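Local structure of Rik1-associated factor 1 (Schizosaccharomyces pombe, 4O9D) at residues 34-39 against 45-50; 60-65 against 114-119; 258-263 against 293-298. The protein is a WD-repeat propeller subunit of the Clr4 methyltransferase complex, which ubiquitylates and methylates histone H3 in establishing heterochromatin. One frame throughout, in Å; residues are numbered along the deposited sequence.

Contact 1: 34-39 against 45-50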
loop_
_atom_site.group_PDB
_atom_site.type_symbol
_atom_site.label_atom_id
_atom_site.label_comp_id
_atom_site.label_asym_id
_atom_site.label_seq_id
_atom_site.Cartn_x
_atom_site.Cartn_y
_atom_site.Cartn_z
ATOM N N VAL A 34 -1.118 4.651 8.527
ATOM C CA VAL A 34 -0.545 3.580 7.731
ATOM C C VAL A 34 -1.096 3.429 6.296
ATOM O O VAL A 34 -0.676 2.526 5.592
ATOM C CB VAL A 34 -0.690 2.235 8.454
ATOM C CG1 VAL A 34 0.017 2.316 9.805
ATOM C CG2 VAL A 34 -2.183 1.839 8.594
ATOM N N CYS A 35 -2.019 4.287 5.868
ATOM C CA CYS A 35 -2.291 4.451 4.435
ATOM C C CYS A 35 -2.697 5.880 4.084
ATOM O O CYS A 35 -3.228 6.617 4.913
ATOM C CB CYS A 35 -3.370 3.494 3.906
ATOM S SG CYS A 35 -4.398 2.720 5.119
ATOM N N VAL A 36 -2.431 6.243 2.840
ATOM C CA VAL A 36 -2.718 7.561 2.315
ATOM C C VAL A 36 -3.136 7.357 0.871
ATOM O O VAL A 36 -2.571 6.511 0.169
ATOM C CB VAL A 36 -1.459 8.472 2.297
ATOM C CG1 VAL A 36 -1.832 9.849 1.760
ATOM C CG2 VAL A 36 -0.801 8.568 3.700
ATOM N N ALA A 37 -4.109 8.125 0.407
ATOM C CA ALA A 37 -4.497 8.022 -0.988
ATOM C C ALA A 37 -4.723 9.394 -1.548
ATOM O O ALA A 37 -5.068 10.318 -0.809
ATOM C CB ALA A 37 -5.766 7.178 -1.131
ATOM N N TYR A 38 -4.544 9.517 -2.859
ATOM C CA TYR A 38 -4.876 10.736 -3.566
ATOM C C TYR A 38 -5.896 10.375 -4.638
ATOM O O TYR A 38 -5.856 9.284 -5.193
ATOM C CB TYR A 38 -3.633 11.339 -4.224
ATOM C CG TYR A 38 -2.458 11.503 -3.302
ATOM C CD1 TYR A 38 -2.310 12.648 -2.514
ATOM C CD2 TYR A 38 -1.469 10.526 -3.233
ATOM C CE1 TYR A 38 -1.219 12.803 -1.661
ATOM C CE2 TYR A 38 -0.372 10.671 -2.400
ATOM C CZ TYR A 38 -0.244 11.813 -1.616
ATOM O OH TYR A 38 0.861 11.950 -0.792
ATOM N N ASN A 39 -6.823 11.275 -4.924
ATOM C CA ASN A 39 -7.801 10.972 -5.949
ATOM C C ASN A 39 -7.189 11.270 -7.311
ATOM O O ASN A 39 -6.149 11.942 -7.390
ATOM C CB ASN A 39 -9.139 11.672 -5.672
ATOM C CG ASN A 39 -9.138 13.143 -5.981
ATOM O OD1 ASN A 39 -8.099 13.783 -6.180
ATOM N ND2 ASN A 39 -10.345 13.702 -6.032
ATOM N N PHE A 45 -7.370 14.038 -0.714
ATOM C CA PHE A 45 -6.553 12.947 -0.203
ATOM C C PHE A 45 -7.301 12.316 0.966
ATOM O O PHE A 45 -8.257 12.891 1.480
ATOM C CB PHE A 45 -5.190 13.478 0.261
ATOM C CG PHE A 45 -5.282 14.376 1.451
ATOM C CD1 PHE A 45 -5.241 13.852 2.732
ATOM C CD2 PHE A 45 -5.446 15.757 1.289
ATOM C CE1 PHE A 45 -5.333 14.694 3.856
ATOM C CE2 PHE A 45 -5.541 16.608 2.395
ATOM C CZ PHE A 45 -5.491 16.081 3.678
ATOM N N ALA A 46 -6.863 11.143 1.392
ATOM C CA ALA A 46 -7.446 10.497 2.551
ATOM C C ALA A 46 -6.379 9.784 3.367
ATOM O O ALA A 46 -5.405 9.270 2.818
ATOM C CB ALA A 46 -8.584 9.502 2.132
ATOM N N LEU A 47 -6.582 9.752 4.683
ATOM C CA LEU A 47 -5.620 9.189 5.625
ATOM C C LEU A 47 -6.293 8.119 6.457
ATOM O O LEU A 47 -7.320 8.381 7.069
ATOM C CB LEU A 47 -5.118 10.273 6.591
ATOM C CG LEU A 47 -4.568 11.574 6.010
ATOM C CD1 LEU A 47 -4.282 12.585 7.151
ATOM C CD2 LEU A 47 -3.303 11.329 5.191
ATOM N N GLY A 48 -5.699 6.925 6.507
ATOM C CA GLY A 48 -6.165 5.886 7.394
ATOM C C GLY A 48 -5.126 5.508 8.423
ATOM O O GLY A 48 -3.960 5.325 8.084
ATOM N N SER A 49 -5.545 5.363 9.674
ATOM C CA SER A 49 -4.618 5.002 10.737
ATOM C C SER A 49 -5.074 3.797 11.537
ATOM O O SER A 49 -6.192 3.274 11.346
ATOM C CB SER A 49 -4.342 6.197 11.669
ATOM O OG SER A 49 -5.528 6.750 12.189
ATOM N N THR A 50 -4.206 3.346 12.437
ATOM C CA THR A 50 -4.512 2.147 13.209
ATOM C C THR A 50 -5.393 2.467 14.426
ATOM O O THR A 50 -5.636 3.626 14.746
ATOM C CB THR A 50 -3.222 1.450 13.686
ATOM O OG1 THR A 50 -2.528 2.302 14.598
ATOM C CG2 THR A 50 -2.300 1.125 12.499
#
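V36 and L47 run alongside each other, both rising from the same face of a beta hairpin, and L47 CD2 comes 4.0 Å from V36 CG2 and equally near V36 CG1. Their neighbours on that face, Y38 and F45, diverge: the Y38 ring reaches F45 only through CD1, 4.1 Å from F45 CB. With its CG set between backbone N and carbonyl carbon (chi1 67°), the F45 ring turns off from strand 34-38, toward F67 and F419. Y38 OH is instead hydrogen-bonded to T395 OG1 and G386 O. C35, A37 and A46 occupy the other face, where C35 touches I92 and A37 touches L95 of strand 87-97. Beyond the last pairs, the V34 and T50 side chains cross at about a right angle, V34 CG1 lying 3.7 Å from T50 CG2. Between the two faces, the antiparallel strands bond A37 with A46 both ways, and G48 N gives to C35 O at 171°. G48 O takes two donors, V34 N at 3.0 Å and C35 N at 3.1 Å, a classic beta bulge. Backbone bonds thus hold the strands, the faces pack mostly through apolar groups, and Y38 OH adds a polar tie to the neighbouring sheet.

Contact 2: 60-65 against 114-119. With EDO (1,2-ethanediol), chain C.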
loop_
_atom_site.group_PDB
_atom_site.type_symbol
_atom_site.label_atom_id
_atom_site.label_comp_id
_atom_site.label_asym_id
_atom_site.label_seq_id
_atom_site.Cartn_x
_atom_site.Cartn_y
_atom_site.Cartn_z
ATOM N N GLY A 60 -10.355 10.434 14.418
ATOM C CA GLY A 60 -9.587 9.291 13.931
ATOM C C GLY A 60 -10.575 8.160 13.772
ATOM O O GLY A 60 -11.613 8.180 14.448
ATOM N N ASN A 61 -10.298 7.162 12.933
ATOM C CA ASN A 61 -8.999 6.926 12.311
ATOM C C ASN A 61 -9.057 7.060 10.775
ATOM O O ASN A 61 -8.247 6.460 10.059
ATOM C CB ASN A 61 -8.564 5.503 12.675
ATOM C CG ASN A 61 -9.640 4.465 12.331
ATOM O OD1 ASN A 61 -10.803 4.813 12.139
ATOM N ND2 ASN A 61 -9.250 3.193 12.251
ATOM N N LEU A 62 -10.006 7.850 10.273
ATOM C CA LEU A 62 -10.276 7.909 8.824
ATOM C C LEU A 62 -10.633 9.329 8.356
ATOM O O LEU A 62 -11.708 9.851 8.668
ATOM C CB LEU A 62 -11.397 6.909 8.446
ATOM C CG LEU A 62 -11.743 6.882 6.951
ATOM C CD1 LEU A 62 -10.540 6.430 6.108
ATOM C CD2 LEU A 62 -12.986 6.016 6.668
ATOM N N TRP A 63 -9.726 9.960 7.606
ATOM C CA TRP A 63 -9.906 11.370 7.249
ATOM C C TRP A 63 -9.887 11.609 5.741
ATOM O O TRP A 63 -9.249 10.874 4.973
ATOM C CB TRP A 63 -8.844 12.230 7.931
ATOM C CG TRP A 63 -8.844 12.116 9.437
ATOM C CD1 TRP A 63 -8.401 11.059 10.181
ATOM C CD2 TRP A 63 -9.304 13.105 10.380
ATOM N NE1 TRP A 63 -8.567 11.324 11.521
ATOM C CE2 TRP A 63 -9.113 12.574 11.667
ATOM C CE3 TRP A 63 -9.870 14.382 10.251
ATOM C CZ2 TRP A 63 -9.463 13.275 12.825
ATOM C CZ3 TRP A 63 -10.215 15.077 11.397
ATOM C CH2 TRP A 63 -10.004 14.526 12.668
ATOM N N ILE A 64 -10.606 12.642 5.319
ATOM C CA ILE A 64 -10.606 13.046 3.925
ATOM C C ILE A 64 -10.337 14.523 3.928
ATOM O O ILE A 64 -11.011 15.273 4.658
ATOM C CB ILE A 64 -11.959 12.794 3.212
ATOM C CG1 ILE A 64 -12.301 11.305 3.182
ATOM C CG2 ILE A 64 -11.911 13.332 1.772
ATOM C CD1 ILE A 64 -13.475 10.980 2.255
ATOM N N GLY A 65 -9.353 14.933 3.130
ATOM C CA GLY A 65 -8.937 16.323 3.049
ATOM C C GLY A 65 -9.066 16.854 1.629
ATOM O O GLY A 65 -9.171 16.079 0.674
ATOM N N LYS A 114 -16.238 -0.347 2.970
ATOM C CA LYS A 114 -17.194 0.781 2.920
ATOM C C LYS A 114 -16.910 1.731 1.762
ATOM O O LYS A 114 -15.774 1.830 1.257
ATOM C CB LYS A 114 -17.235 1.548 4.251
ATOM C CG LYS A 114 -17.803 0.693 5.404
ATOM C CD LYS A 114 -17.714 1.351 6.791
ATOM C CE LYS A 114 -18.347 0.472 7.891
ATOM N NZ LYS A 114 -18.433 1.171 9.212
ATOM N N VAL A 115 -17.964 2.425 1.346
ATOM C CA VAL A 115 -17.908 3.350 0.222
ATOM C C VAL A 115 -18.426 4.715 0.706
ATOM O O VAL A 115 -19.571 4.801 1.165
ATOM C CB VAL A 115 -18.820 2.852 -0.935
ATOM C CG1 VAL A 115 -18.779 3.831 -2.092
ATOM C CG2 VAL A 115 -18.406 1.459 -1.381
ATOM N N TRP A 116 -17.604 5.764 0.597
ATOM C CA TRP A 116 -17.956 7.088 1.112
ATOM C C TRP A 116 -18.010 8.134 -0.012
ATOM O O TRP A 116 -17.202 8.100 -0.934
ATOM C CB TRP A 116 -16.923 7.568 2.154
ATOM C CG TRP A 116 -16.494 6.555 3.172
ATOM C CD1 TRP A 116 -15.482 5.637 3.038
ATOM C CD2 TRP A 116 -17.025 6.371 4.497
ATOM N NE1 TRP A 116 -15.365 4.885 4.190
ATOM C CE2 TRP A 116 -16.306 5.310 5.093
ATOM C CE3 TRP A 116 -18.054 6.984 5.229
ATOM C CZ2 TRP A 116 -16.584 4.852 6.378
ATOM C CZ3 TRP A 116 -18.317 6.538 6.502
ATOM C CH2 TRP A 116 -17.597 5.476 7.062
ATOM N N ASP A 117 -18.930 9.093 0.068
ATOM C CA ASP A 117 -18.915 10.172 -0.913
ATOM C C ASP A 117 -17.998 11.290 -0.399
ATOM O O ASP A 117 -17.485 11.223 0.725
ATOM C CB ASP A 117 -20.333 10.674 -1.265
ATOM C CG ASP A 117 -21.027 11.403 -0.110
ATOM O OD1 ASP A 117 -20.347 11.975 0.771
ATOM O OD2 ASP A 117 -22.281 11.415 -0.096
ATOM N N MET A 118 -17.774 12.311 -1.213
ATOM C CA MET A 118 -16.795 13.322 -0.833
ATOM C C MET A 118 -17.249 14.222 0.327
ATOM O O MET A 118 -16.479 15.075 0.778
ATOM C CB MET A 118 -16.359 14.148 -2.049
ATOM C CG MET A 118 -15.551 13.349 -3.070
ATOM S SD MET A 118 -14.119 12.484 -2.347
ATOM C CE MET A 118 -14.783 10.859 -1.944
ATOM N N GLU A 119 -18.461 14.023 0.851
ATOM C CA GLU A 119 -18.864 14.789 2.046
ATOM C C GLU A 119 -18.913 13.939 3.313
ATOM O O GLU A 119 -19.399 14.384 4.364
ATOM C CB GLU A 119 -20.196 15.478 1.823
ATOM C CG GLU A 119 -20.317 16.073 0.445
ATOM C CD GLU A 119 -21.610 15.678 -0.217
ATOM O OE1 GLU A 119 -22.643 16.291 0.124
ATOM O OE2 GLU A 119 -21.596 14.754 -1.070
HETATM C C1 EDO C . -13.107 16.927 3.086
HETATM O O1 EDO C . -13.713 16.917 1.786
HETATM C C2 EDO C . -12.498 18.299 3.378
HETATM O O2 EDO C . -13.430 19.359 3.117
#
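L62 meets W116 through a single methyl: CD2 lies 3.6 Å from W116 NE1 and 3.7 Å from W116 CE2, approaching the indole obliquely. L62 CG is anti to its own backbone N (chi1 -179°), which carries the branch across toward the ring. Two residues on, I64 points the same way and reaches the chain just beyond W116, where its CD1 is 4.3 Å from D117 O and 4.4 Å from M118 CE, a looser touch.

One shell out, W116 NE1 is hydrogen-bonded to T106 OG1 on the adjacent strand 103-108, which helps set how the indole is turned; L62 also touches T106, and I64 touches L104. Backbone bonds of L62 with L75 and of I64 with Q73 tie strand 62-66 to the chain that follows it. The turn after W116 is shaped by D117, whose OD1 accepts E119 N at 2.8 Å from above the carboxylate plane: an Asx turn. A 1,2-ethanediol, probably from the crystallisation liquor, sits near this end, its O1 making a weak 3.5 Å bond to M118 O.

L62 offers only a methyl, so it meets W116 by van der Waals packing; the indole N-H is satisfied by T106. Between L62, I64, W116 and M118 the sheets are joined by dispersion and burial of apolar surface, with a polar link close by, N61 ND2 to S90 O.

Contact 3: 258-263 against 293-298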
loop_
_atom_site.group_PDB
_atom_site.type_symbol
_atom_site.label_atom_id
_atom_site.label_comp_id
_atom_site.label_asym_id
_atom_site.label_seq_id
_atom_site.Cartn_x
_atom_site.Cartn_y
_atom_site.Cartn_z
ATOM N N GLY A 258 14.696 -14.077 2.737
ATOM C CA GLY A 258 13.658 -13.569 1.885
ATOM C C GLY A 258 13.935 -13.776 0.423
ATOM O O GLY A 258 15.026 -13.941 0.036
ATOM N N ARG A 259 12.899 -13.735 -0.371
ATOM C CA ARG A 259 13.022 -13.831 -1.824
ATOM C C ARG A 259 12.208 -12.769 -2.566
ATOM O O ARG A 259 11.158 -12.335 -2.087
ATOM C CB ARG A 259 12.639 -15.250 -2.282
ATOM C CG ARG A 259 13.819 -16.246 -2.093
ATOM C CD ARG A 259 13.449 -17.681 -2.368
ATOM N NE ARG A 259 13.214 -17.967 -3.780
ATOM C CZ ARG A 259 14.173 -18.252 -4.648
ATOM N NH1 ARG A 259 15.441 -18.235 -4.255
ATOM N NH2 ARG A 259 13.876 -18.526 -5.910
ATOM N N VAL A 260 12.686 -12.373 -3.742
ATOM C CA VAL A 260 11.930 -11.503 -4.629
ATOM C C VAL A 260 11.833 -12.130 -6.008
ATOM O O VAL A 260 12.847 -12.582 -6.602
ATOM C CB VAL A 260 12.579 -10.100 -4.806
ATOM C CG1 VAL A 260 11.643 -9.210 -5.616
ATOM C CG2 VAL A 260 12.916 -9.473 -3.462
ATOM N N TYR A 261 10.608 -12.150 -6.527
ATOM C CA TYR A 261 10.355 -12.665 -7.863
ATOM C C TYR A 261 9.998 -11.566 -8.833
ATOM O O TYR A 261 9.321 -10.602 -8.459
ATOM C CB TYR A 261 9.204 -13.675 -7.829
ATOM C CG TYR A 261 9.466 -14.795 -6.872
ATOM C CD1 TYR A 261 10.148 -15.925 -7.284
ATOM C CD2 TYR A 261 9.033 -14.725 -5.555
ATOM C CE1 TYR A 261 10.399 -16.968 -6.407
ATOM C CE2 TYR A 261 9.275 -15.746 -4.666
ATOM C CZ TYR A 261 9.961 -16.875 -5.097
ATOM O OH TYR A 261 10.236 -17.900 -4.224
ATOM N N TYR A 262 10.438 -11.732 -10.083
ATOM C CA TYR A 262 10.058 -10.843 -11.174
ATOM C C TYR A 262 9.169 -11.662 -12.101
ATOM O O TYR A 262 9.560 -12.752 -12.534
ATOM C CB TYR A 262 11.268 -10.272 -11.965
ATOM C CG TYR A 262 10.767 -9.459 -13.136
ATOM C CD1 TYR A 262 10.311 -8.159 -12.954
ATOM C CD2 TYR A 262 10.623 -10.032 -14.405
ATOM C CE1 TYR A 262 9.777 -7.423 -14.010
ATOM C CE2 TYR A 262 10.091 -9.300 -15.475
ATOM C CZ TYR A 262 9.680 -7.992 -15.269
ATOM O OH TYR A 262 9.149 -7.253 -16.307
ATOM N N LEU A 263 7.964 -11.165 -12.369
ATOM C CA LEU A 263 6.997 -11.909 -13.166
ATOM C C LEU A 263 6.578 -11.127 -14.397
ATOM O O LEU A 263 6.268 -9.942 -14.309
ATOM C CB LEU A 263 5.748 -12.249 -12.324
ATOM C CG LEU A 263 6.003 -13.114 -11.082
ATOM C CD1 LEU A 263 6.066 -12.292 -9.800
ATOM C CD2 LEU A 263 4.905 -14.188 -10.972
ATOM N N VAL A 293 15.711 -3.833 -9.301
ATOM C CA VAL A 293 14.794 -4.446 -8.380
ATOM C C VAL A 293 15.305 -4.185 -6.968
ATOM O O VAL A 293 16.523 -4.183 -6.731
ATOM C CB VAL A 293 14.736 -5.947 -8.663
ATOM C CG1 VAL A 293 13.943 -6.658 -7.582
ATOM C CG2 VAL A 293 14.183 -6.171 -10.085
ATOM N N THR A 294 14.385 -3.925 -6.034
ATOM C CA THR A 294 14.773 -3.565 -4.668
ATOM C C THR A 294 14.026 -4.406 -3.651
ATOM O O THR A 294 12.945 -4.899 -3.923
ATOM C CB THR A 294 14.464 -2.072 -4.369
ATOM O OG1 THR A 294 13.043 -1.884 -4.198
ATOM C CG2 THR A 294 14.968 -1.195 -5.489
ATOM N N SER A 295 14.603 -4.530 -2.462
ATOM C CA SER A 295 13.982 -5.253 -1.356
ATOM C C SER A 295 14.287 -4.510 -0.048
ATOM O O SER A 295 15.453 -4.460 0.388
ATOM C CB SER A 295 14.562 -6.670 -1.280
ATOM O OG SER A 295 14.107 -7.334 -0.116
ATOM N N SER A 296 13.267 -3.910 0.562
ATOM C CA SER A 296 13.478 -3.128 1.781
ATOM C C SER A 296 12.928 -3.894 2.965
ATOM O O SER A 296 11.782 -4.383 2.947
ATOM C CB SER A 296 12.808 -1.746 1.718
ATOM O OG SER A 296 13.104 -1.035 0.530
ATOM N N GLY A 297 13.714 -3.990 4.027
ATOM C CA GLY A 297 13.309 -4.877 5.103
ATOM C C GLY A 297 13.225 -4.273 6.472
ATOM O O GLY A 297 13.473 -3.073 6.670
ATOM N N THR A 298 12.876 -5.139 7.421
ATOM C CA THR A 298 12.844 -4.788 8.835
ATOM C C THR A 298 14.248 -4.617 9.373
ATOM O O THR A 298 14.397 -4.154 10.506
ATOM C CB THR A 298 12.123 -5.870 9.693
ATOM O OG1 THR A 298 12.893 -7.088 9.684
ATOM C CG2 THR A 298 10.696 -6.145 9.147
#
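Segments 258-263 and 293-298 are extended strands of two different sheets, and their backbones stay well apart: the nearest CA pair, V260 and S295, is 7.3 Å away. Each strand spends its backbone bonds at home, V260 with F274 for example, so what spans the gap is side chains alone.

V260 carries the contact, with one methyl for each of two residues opposite. Its CG1, anti to the backbone N (chi1 -174°), lies 4.0 Å from V293 CG1, the two valine side chains passing one another from opposing sides. The other branch, CG2, comes 3.9 Å from S295 CB and 4.1 Å from S295 OG. That hydroxyl is hydrogen-bonded to Q278 OE1, so S295 offers V260 its methylene while its polar end is satisfied elsewhere. I281 of strand 281-286 touches both V260 and S295 and widens this apolar patch.

The far side of strand 258-263 is polar as well as packed. R259 and Y261 both point away from segment 293-298; R259 NE bonds Y261 OH at 3.0 Å, nearly straight at 164° and within the guanidinium plane, and Y261 OH is also bonded to E234 OE1.

Alternate residues facing a neighbouring sheet, across a seam of small apolar groups, are what blade-to-blade packing looks like in a WD-repeat beta-propeller; strand 292-297 belongs to WD repeat 2.

How the contacts relate
Along the chain the three contacts come in series, and together they sample one propeller within and between its sheets. Contact 1 is a hairpin inside the sheet of strands 33-38, 44-49, 62-66, 71-74 and 420-422. Contact 2 begins on the next strand of that sheet, 62-66, and crosses to the one holding strand 113-117. The two therefore touch, their centres 9 Å apart: F45 O meets G65 N at 2.8 Å, a probable hydrogen bond. Contact 3 joins two later sheets; its centre is about 33 Å from that of contact 2, on opposite sides of the chain's centre. One contact thus builds a blade, and the other two pack blade against blade across the ring from each other.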